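Local coordinates for protein CTP:phosphocholine Cytidylyltransferase (Streptococcus pneumoniae, PDB 1JYK) that catalyses the transfer of a cytidylyl group from CTP to phosphocholine, yielding CDP-choline and pyrophosphate, at residues A[141-149]-A[225-236]. Residues are numbered along the deposited sequence; the frame is centred on the assembly and turned at random.
Sequences RSTYFSVYR and YVEELEGNSIYE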
ATOM      1  N   ARG A 141       2.574  -5.449 -16.253  1.00 21.14           N
ATOM      2  CA  ARG A 141       2.731  -4.006 -16.310  1.00 18.63           C
ATOM      3  C   ARG A 141       2.331  -3.379 -14.990  1.00 17.16           C
ATOM      4  O   ARG A 141       1.531  -3.948 -14.244  1.00 16.09           O
ATOM      5  CB  ARG A 141       1.885  -3.420 -17.444  1.00 19.14           C
ATOM      6  CG  ARG A 141       0.403  -3.415 -17.164  1.00 19.47           C
ATOM      7  CD  ARG A 141      -0.391  -3.396 -18.458  1.00 22.34           C
ATOM      8  NE  ARG A 141      -1.794  -3.059 -18.227  1.00 24.25           N
ATOM      9  CZ  ARG A 141      -2.631  -2.663 -19.182  1.00 25.41           C
ATOM     10  NH1 ARG A 141      -2.208  -2.552 -20.431  1.00 25.52           N
ATOM     11  NH2 ARG A 141      -3.888  -2.369 -18.884  1.00 27.10           N
ATOM     12  N   SER A 142       2.903  -2.211 -14.700  1.00 17.25           N
ATOM     13  CA  SER A 142       2.611  -1.493 -13.463  1.00 16.57           C
ATOM     14  C   SER A 142       1.114  -1.212 -13.423  1.00 17.00           C
ATOM     15  O   SER A 142       0.535  -0.724 -14.404  1.00 16.04           O
ATOM     16  CB  SER A 142       3.416  -0.195 -13.407  1.00 16.91           C
ATOM     17  OG  SER A 142       4.800  -0.485 -13.470  1.00 17.64           O
ATOM     18  N   THR A 143       0.497  -1.510 -12.283  1.00 15.08           N
ATOM     19  CA  THR A 143      -0.943  -1.358 -12.140  1.00 15.47           C
ATOM     20  C   THR A 143      -1.402  -0.788 -10.807  1.00 15.76           C
ATOM     21  O   THR A 143      -0.830  -1.085  -9.754  1.00 15.28           O
ATOM     22  CB  THR A 143      -1.643  -2.734 -12.300  1.00 15.29           C
ATOM     23  OG1 THR A 143      -1.283  -3.315 -13.555  1.00 17.70           O
ATOM     24  CG2 THR A 143      -3.150  -2.596 -12.217  1.00 15.55           C
ATOM     25  N   TYR A 144      -2.444   0.033 -10.870  1.00 14.41           N
ATOM     26  CA  TYR A 144      -3.061   0.588  -9.682  1.00 14.02           C
ATOM     27  C   TYR A 144      -4.407  -0.121  -9.624  1.00 15.08           C
ATOM     28  O   TYR A 144      -5.177  -0.039 -10.584  1.00 15.71           O
ATOM     29  CB  TYR A 144      -3.328   2.085  -9.836  1.00 14.68           C
ATOM     30  CG  TYR A 144      -2.206   2.979  -9.384  1.00 13.89           C
ATOM     31  CD1 TYR A 144      -1.799   3.005  -8.057  1.00 13.40           C
ATOM     32  CD2 TYR A 144      -1.549   3.804 -10.291  1.00 15.55           C
ATOM     33  CE1 TYR A 144      -0.762   3.833  -7.642  1.00 14.45           C
ATOM     34  CE2 TYR A 144      -0.512   4.635  -9.887  1.00 15.20           C
ATOM     35  CZ  TYR A 144      -0.124   4.645  -8.565  1.00 14.53           C
ATOM     36  OH  TYR A 144       0.894   5.471  -8.166  1.00 15.89           O
ATOM     37  N   PHE A 145      -4.685  -0.839  -8.539  1.00 14.08           N
ATOM     38  CA  PHE A 145      -5.982  -1.494  -8.393  1.00 13.16           C
ATOM     39  C   PHE A 145      -6.809  -0.427  -7.692  1.00 14.02           C
ATOM     40  O   PHE A 145      -6.594  -0.135  -6.515  1.00 13.94           O
ATOM     41  CB  PHE A 145      -5.837  -2.764  -7.556  1.00 13.36           C
ATOM     42  CG  PHE A 145      -5.070  -3.839  -8.260  1.00 13.25           C
ATOM     43  CD1 PHE A 145      -5.732  -4.884  -8.900  1.00 14.59           C
ATOM     44  CD2 PHE A 145      -3.683  -3.778  -8.337  1.00 14.14           C
ATOM     45  CE1 PHE A 145      -5.024  -5.855  -9.615  1.00 14.83           C
ATOM     46  CE2 PHE A 145      -2.964  -4.740  -9.047  1.00 15.19           C
ATOM     47  CZ  PHE A 145      -3.639  -5.782  -9.689  1.00 15.47           C
ATOM     48  N   SER A 146      -7.747   0.160  -8.438  1.00 13.51           N
ATOM     49  CA  SER A 146      -8.554   1.274  -7.951  1.00 13.32           C
ATOM     50  C   SER A 146     -10.063   1.103  -7.777  1.00 13.76           C
ATOM     51  O   SER A 146     -10.750   0.596  -8.663  1.00 15.62           O
ATOM     52  CB  SER A 146      -8.320   2.471  -8.876  1.00 12.63           C
ATOM     53  OG  SER A 146      -9.113   3.577  -8.490  1.00 13.39           O
ATOM     54  N   VAL A 147     -10.572   1.549  -6.631  1.00 14.37           N
ATOM     55  CA  VAL A 147     -12.001   1.501  -6.362  1.00 16.09           C
ATOM     56  C   VAL A 147     -12.518   2.932  -6.529  1.00 17.26           C
ATOM     57  O   VAL A 147     -11.766   3.899  -6.350  1.00 16.25           O
ATOM     58  CB  VAL A 147     -12.326   1.036  -4.910  1.00 15.85           C
ATOM     59  CG1 VAL A 147     -12.000  -0.448  -4.738  1.00 14.89           C
ATOM     60  CG2 VAL A 147     -11.557   1.880  -3.904  1.00 16.62           C
ATOM     61  N   TYR A 148     -13.794   3.068  -6.878  1.00 17.94           N
ATOM     62  CA  TYR A 148     -14.398   4.385  -7.033  1.00 19.28           C
ATOM     63  C   TYR A 148     -14.941   4.838  -5.675  1.00 20.48           C
ATOM     64  O   TYR A 148     -15.546   4.047  -4.944  1.00 20.90           O
ATOM     65  CB  TYR A 148     -15.537   4.327  -8.061  1.00 20.54           C
ATOM     66  CG  TYR A 148     -16.362   5.597  -8.152  1.00 21.43           C
ATOM     67  CD1 TYR A 148     -15.979   6.643  -8.997  1.00 23.20           C
ATOM     68  CD2 TYR A 148     -17.523   5.753  -7.396  1.00 22.53           C
ATOM     69  CE1 TYR A 148     -16.742   7.816  -9.083  1.00 25.51           C
ATOM     70  CE2 TYR A 148     -18.288   6.914  -7.477  1.00 22.88           C
ATOM     71  CZ  TYR A 148     -17.894   7.940  -8.320  1.00 24.21           C
ATOM     72  OH  TYR A 148     -18.648   9.087  -8.398  1.00 25.56           O
ATOM     73  N   ARG A 149     -14.719   6.103  -5.333  1.00 20.32           N
ATOM     74  CA  ARG A 149     -15.196   6.643  -4.066  1.00 21.20           C
ATOM     75  C   ARG A 149     -15.789   8.037  -4.238  1.00 23.27           C
ATOM     76  O   ARG A 149     -15.403   8.782  -5.141  1.00 22.58           O
ATOM     77  CB  ARG A 149     -14.054   6.728  -3.053  1.00 20.33           C
ATOM     78  CG  ARG A 149     -13.571   5.396  -2.541  1.00 21.99           C
ATOM     79  CD  ARG A 149     -14.692   4.621  -1.884  1.00 24.05           C
ATOM     80  NE  ARG A 149     -14.225   3.332  -1.374  1.00 24.17           N
ATOM     81  CZ  ARG A 149     -14.574   2.149  -1.878  1.00 26.11           C
ATOM     82  NH1 ARG A 149     -15.402   2.085  -2.922  1.00 23.35           N
ATOM     83  NH2 ARG A 149     -14.103   1.026  -1.332  1.00 22.84           N
ATOM     84  N   TYR A 225      -0.916   1.504 -15.384  1.00 16.83           N
ATOM     85  CA  TYR A 225      -2.276   1.282 -15.817  1.00 17.56           C
ATOM     86  C   TYR A 225      -3.236   1.119 -14.662  1.00 17.22           C
ATOM     87  O   TYR A 225      -2.824   0.879 -13.533  1.00 18.61           O
ATOM     88  CB  TYR A 225      -2.312   0.068 -16.735  1.00 17.87           C
ATOM     89  CG  TYR A 225      -1.493   0.298 -17.971  1.00 20.95           C
ATOM     90  CD1 TYR A 225      -0.106   0.182 -17.941  1.00 20.66           C
ATOM     91  CD2 TYR A 225      -2.100   0.678 -19.169  1.00 22.02           C
ATOM     92  CE1 TYR A 225       0.655   0.436 -19.073  1.00 22.57           C
ATOM     93  CE2 TYR A 225      -1.348   0.935 -20.304  1.00 22.64           C
ATOM     94  CZ  TYR A 225       0.025   0.811 -20.248  1.00 23.02           C
ATOM     95  OH  TYR A 225       0.767   1.048 -21.376  1.00 27.95           O
ATOM     96  N   VAL A 226      -4.522   1.259 -14.955  1.00 16.26           N
ATOM     97  CA  VAL A 226      -5.551   1.151 -13.939  1.00 16.23           C
ATOM     98  C   VAL A 226      -6.378  -0.122 -14.078  1.00 17.34           C
ATOM     99  O   VAL A 226      -6.826  -0.466 -15.173  1.00 16.87           O
ATOM    100  CB  VAL A 226      -6.505   2.369 -13.996  1.00 15.79           C
ATOM    101  CG1 VAL A 226      -7.577   2.257 -12.922  1.00 16.04           C
ATOM    102  CG2 VAL A 226      -5.717   3.653 -13.808  1.00 16.34           C
ATOM    103  N   GLU A 227      -6.554  -0.823 -12.962  1.00 17.07           N
ATOM    104  CA  GLU A 227      -7.366  -2.027 -12.920  1.00 17.62           C
ATOM    105  C   GLU A 227      -8.564  -1.615 -12.077  1.00 16.99           C
ATOM    106  O   GLU A 227      -8.462  -1.495 -10.859  1.00 16.38           O
ATOM    107  CB  GLU A 227      -6.604  -3.164 -12.248  1.00 21.12           C
ATOM    108  CG  GLU A 227      -7.427  -4.429 -12.016  1.00 26.70           C
ATOM    109  CD  GLU A 227      -7.789  -5.153 -13.301  1.00 30.88           C
ATOM    110  OE1 GLU A 227      -7.060  -5.002 -14.310  1.00 32.31           O
ATOM    111  OE2 GLU A 227      -8.807  -5.875 -13.298  1.00 33.82           O
ATOM    112  N   GLU A 228      -9.693  -1.369 -12.736  1.00 16.83           N
ATOM    113  CA  GLU A 228     -10.901  -0.939 -12.053  1.00 17.29           C
ATOM    114  C   GLU A 228     -11.493  -2.036 -11.182  1.00 18.74           C
ATOM    115  O   GLU A 228     -11.887  -3.091 -11.676  1.00 19.71           O
ATOM    116  CB  GLU A 228     -11.930  -0.475 -13.077  1.00 17.36           C
ATOM    117  CG  GLU A 228     -11.434   0.666 -13.946  1.00 19.88           C
ATOM    118  CD  GLU A 228     -12.523   1.252 -14.826  1.00 21.92           C
ATOM    119  OE1 GLU A 228     -13.397   0.479 -15.268  1.00 22.53           O
ATOM    120  OE2 GLU A 228     -12.503   2.477 -15.078  1.00 21.79           O
ATOM    121  N   LEU A 229     -11.550  -1.779  -9.880  1.00 18.55           N
ATOM    122  CA  LEU A 229     -12.091  -2.739  -8.932  1.00 19.31           C
ATOM    123  C   LEU A 229     -13.550  -2.441  -8.617  1.00 20.32           C
ATOM    124  O   LEU A 229     -13.989  -1.287  -8.671  1.00 19.13           O
ATOM    125  CB  LEU A 229     -11.298  -2.698  -7.620  1.00 16.76           C
ATOM    126  CG  LEU A 229      -9.855  -3.192  -7.600  1.00 17.27           C
ATOM    127  CD1 LEU A 229      -9.290  -3.033  -6.198  1.00 16.84           C
ATOM    128  CD2 LEU A 229      -9.803  -4.647  -8.016  1.00 17.65           C
ATOM    129  N   GLU A 230     -14.299  -3.491  -8.284  1.00 23.26           N
ATOM    130  CA  GLU A 230     -15.695  -3.337  -7.904  1.00 27.48           C
ATOM    131  C   GLU A 230     -15.671  -2.614  -6.563  1.00 28.28           C
ATOM    132  O   GLU A 230     -14.801  -2.864  -5.730  1.00 27.71           O
ATOM    133  CB  GLU A 230     -16.359  -4.702  -7.761  1.00 32.04           C
ATOM    134  CG  GLU A 230     -16.372  -5.496  -9.060  1.00 42.39           C
ATOM    135  CD  GLU A 230     -16.677  -6.969  -8.850  1.00 48.64           C
ATOM    136  OE1 GLU A 230     -17.844  -7.368  -9.059  1.00 51.52           O
ATOM    137  OE2 GLU A 230     -15.752  -7.726  -8.478  1.00 51.47           O
ATOM    138  N   GLY A 231     -16.625  -1.713  -6.370  1.00 29.84           N
ATOM    139  CA  GLY A 231     -16.700  -0.918  -5.156  1.00 31.97           C
ATOM    140  C   GLY A 231     -16.355  -1.528  -3.809  1.00 32.92           C
ATOM    141  O   GLY A 231     -15.696  -0.881  -2.999  1.00 33.65           O
ATOM    142  N   ASN A 232     -16.786  -2.759  -3.561  1.00 33.12           N
ATOM    143  CA  ASN A 232     -16.534  -3.406  -2.275  1.00 34.92           C
ATOM    144  C   ASN A 232     -15.323  -4.347  -2.236  1.00 33.50           C
ATOM    145  O   ASN A 232     -15.225  -5.198  -1.350  1.00 34.76           O
ATOM    146  CB  ASN A 232     -17.788  -4.176  -1.838  1.00 38.78           C
ATOM    147  CG  ASN A 232     -18.413  -4.966  -2.976  1.00 43.28           C
ATOM    148  OD1 ASN A 232     -17.709  -5.502  -3.838  1.00 45.42           O
ATOM    149  ND2 ASN A 232     -19.743  -5.041  -2.986  1.00 45.16           N
ATOM    150  N   SER A 233     -14.402  -4.189  -3.176  1.00 29.61           N
ATOM    151  CA  SER A 233     -13.227  -5.052  -3.237  1.00 27.19           C
ATOM    152  C   SER A 233     -12.233  -4.744  -2.127  1.00 25.63           C
ATOM    153  O   SER A 233     -11.652  -5.650  -1.526  1.00 23.25           O
ATOM    154  CB  SER A 233     -12.545  -4.900  -4.595  1.00 27.99           C
ATOM    155  OG  SER A 233     -13.203  -5.679  -5.577  1.00 30.65           O
ATOM    156  N   ILE A 234     -12.028  -3.454  -1.880  1.00 24.78           N
ATOM    157  CA  ILE A 234     -11.123  -2.987  -0.837  1.00 23.79           C
ATOM    158  C   ILE A 234     -11.970  -2.157   0.114  1.00 23.98           C
ATOM    159  O   ILE A 234     -12.751  -1.310  -0.318  1.00 26.54           O
ATOM    160  CB  ILE A 234     -10.002  -2.085  -1.411  1.00 22.32           C
ATOM    161  CG1 ILE A 234      -9.021  -2.921  -2.233  1.00 23.07           C
ATOM    162  CG2 ILE A 234      -9.264  -1.385  -0.284  1.00 22.17           C
ATOM    163  CD1 ILE A 234      -8.103  -2.096  -3.113  1.00 20.99           C
ATOM    164  N   TYR A 235     -11.838  -2.410   1.406  1.00 22.01           N
ATOM    165  CA  TYR A 235     -12.595  -1.655   2.386  1.00 21.52           C
ATOM    166  C   TYR A 235     -11.592  -0.879   3.218  1.00 22.45           C
ATOM    167  O   TYR A 235     -10.798  -1.468   3.943  1.00 22.19           O
ATOM    168  CB  TYR A 235     -13.403  -2.590   3.274  1.00 21.46           C
ATOM    169  CG  TYR A 235     -14.301  -1.876   4.253  1.00 22.24           C
ATOM    170  CD1 TYR A 235     -15.687  -1.957   4.140  1.00 22.35           C
ATOM    171  CD2 TYR A 235     -13.769  -1.153   5.319  1.00 22.43           C
ATOM    172  CE1 TYR A 235     -16.521  -1.340   5.068  1.00 23.41           C
ATOM    173  CE2 TYR A 235     -14.592  -0.533   6.250  1.00 22.58           C
ATOM    174  CZ  TYR A 235     -15.967  -0.632   6.119  1.00 23.28           C
ATOM    175  OH  TYR A 235     -16.792  -0.040   7.046  1.00 25.47           O
ATOM    176  N   GLU A 236     -11.627   0.444   3.094  1.00 23.42           N
ATOM    177  CA  GLU A 236     -10.714   1.322   3.815  1.00 24.02           C
ATOM    178  C   GLU A 236     -11.098   1.513   5.266  1.00 22.25           C
ATOM    179  O   GLU A 236     -12.262   1.757   5.581  1.00 24.16           O
ATOM    180  CB  GLU A 236     -10.673   2.699   3.153  1.00 27.03           C
ATOM    181  CG  GLU A 236     -10.429   2.666   1.666  1.00 34.14           C
ATOM    182  CD  GLU A 236     -11.669   2.291   0.867  1.00 38.51           C
ATOM    183  OE1 GLU A 236     -12.742   2.047   1.472  1.00 38.43           O
ATOM    184  OE2 GLU A 236     -11.560   2.241  -0.379  1.00 42.50           O
TER
HETATM  185  O   HOH W   1      -5.061  -2.858 -15.974  1.00 30.37           O
HETATM  186  O   HOH W   2     -15.121   0.661  -7.386  1.00 24.70           O
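Bent at its second torsion (chi2 -58°), the chain of Arg149 swings its guanidinium back to Gly231 and Glu236, while Arg141, extended from CG to NE, lays its own flat over the ring of Tyr225. At the Arg149 end, NH1 and NH2 both grip Gly231 O, each at 3.0 Å; these two in-plane bonds hold the group's orientation, and NH1 also reaches Tyr148 O. The Glu236 carboxylate stands nearly upright to that plane (82°). In this salt bridge Arg149 NE and NH2 both reach it through weak hydrogen bonds, those to Glu236 OE2 markedly bent. Val147 CG2 covers one guanidinium face. Between the two arginines the backbones pair in parallel: Tyr144 spans Val226, its N bonded to Tyr225 O and its O accepting from Glu227 N, and Ser146 spans Glu228, its N going to Glu227 O and its O receiving Leu229 N at 2.8 Å. On one face of the sheet, Glu227 CG packs on Phe145 CD1 at 3.6 Å. Just beyond the paired strands, Leu229 CD1 meets Phe145 CB, and Val147 CG1 lies against Leu229 CB. At the far end the Arg141 and Tyr225 planes are 12° apart, a cation-pi stack. Strand 142-149, flanked by 224-228 and antiparallel 182-185, is an inner strand of the mixed central sheet, consistent with the Rossmann-like alpha/beta fold of the sugar-nucleotidyltransferase type.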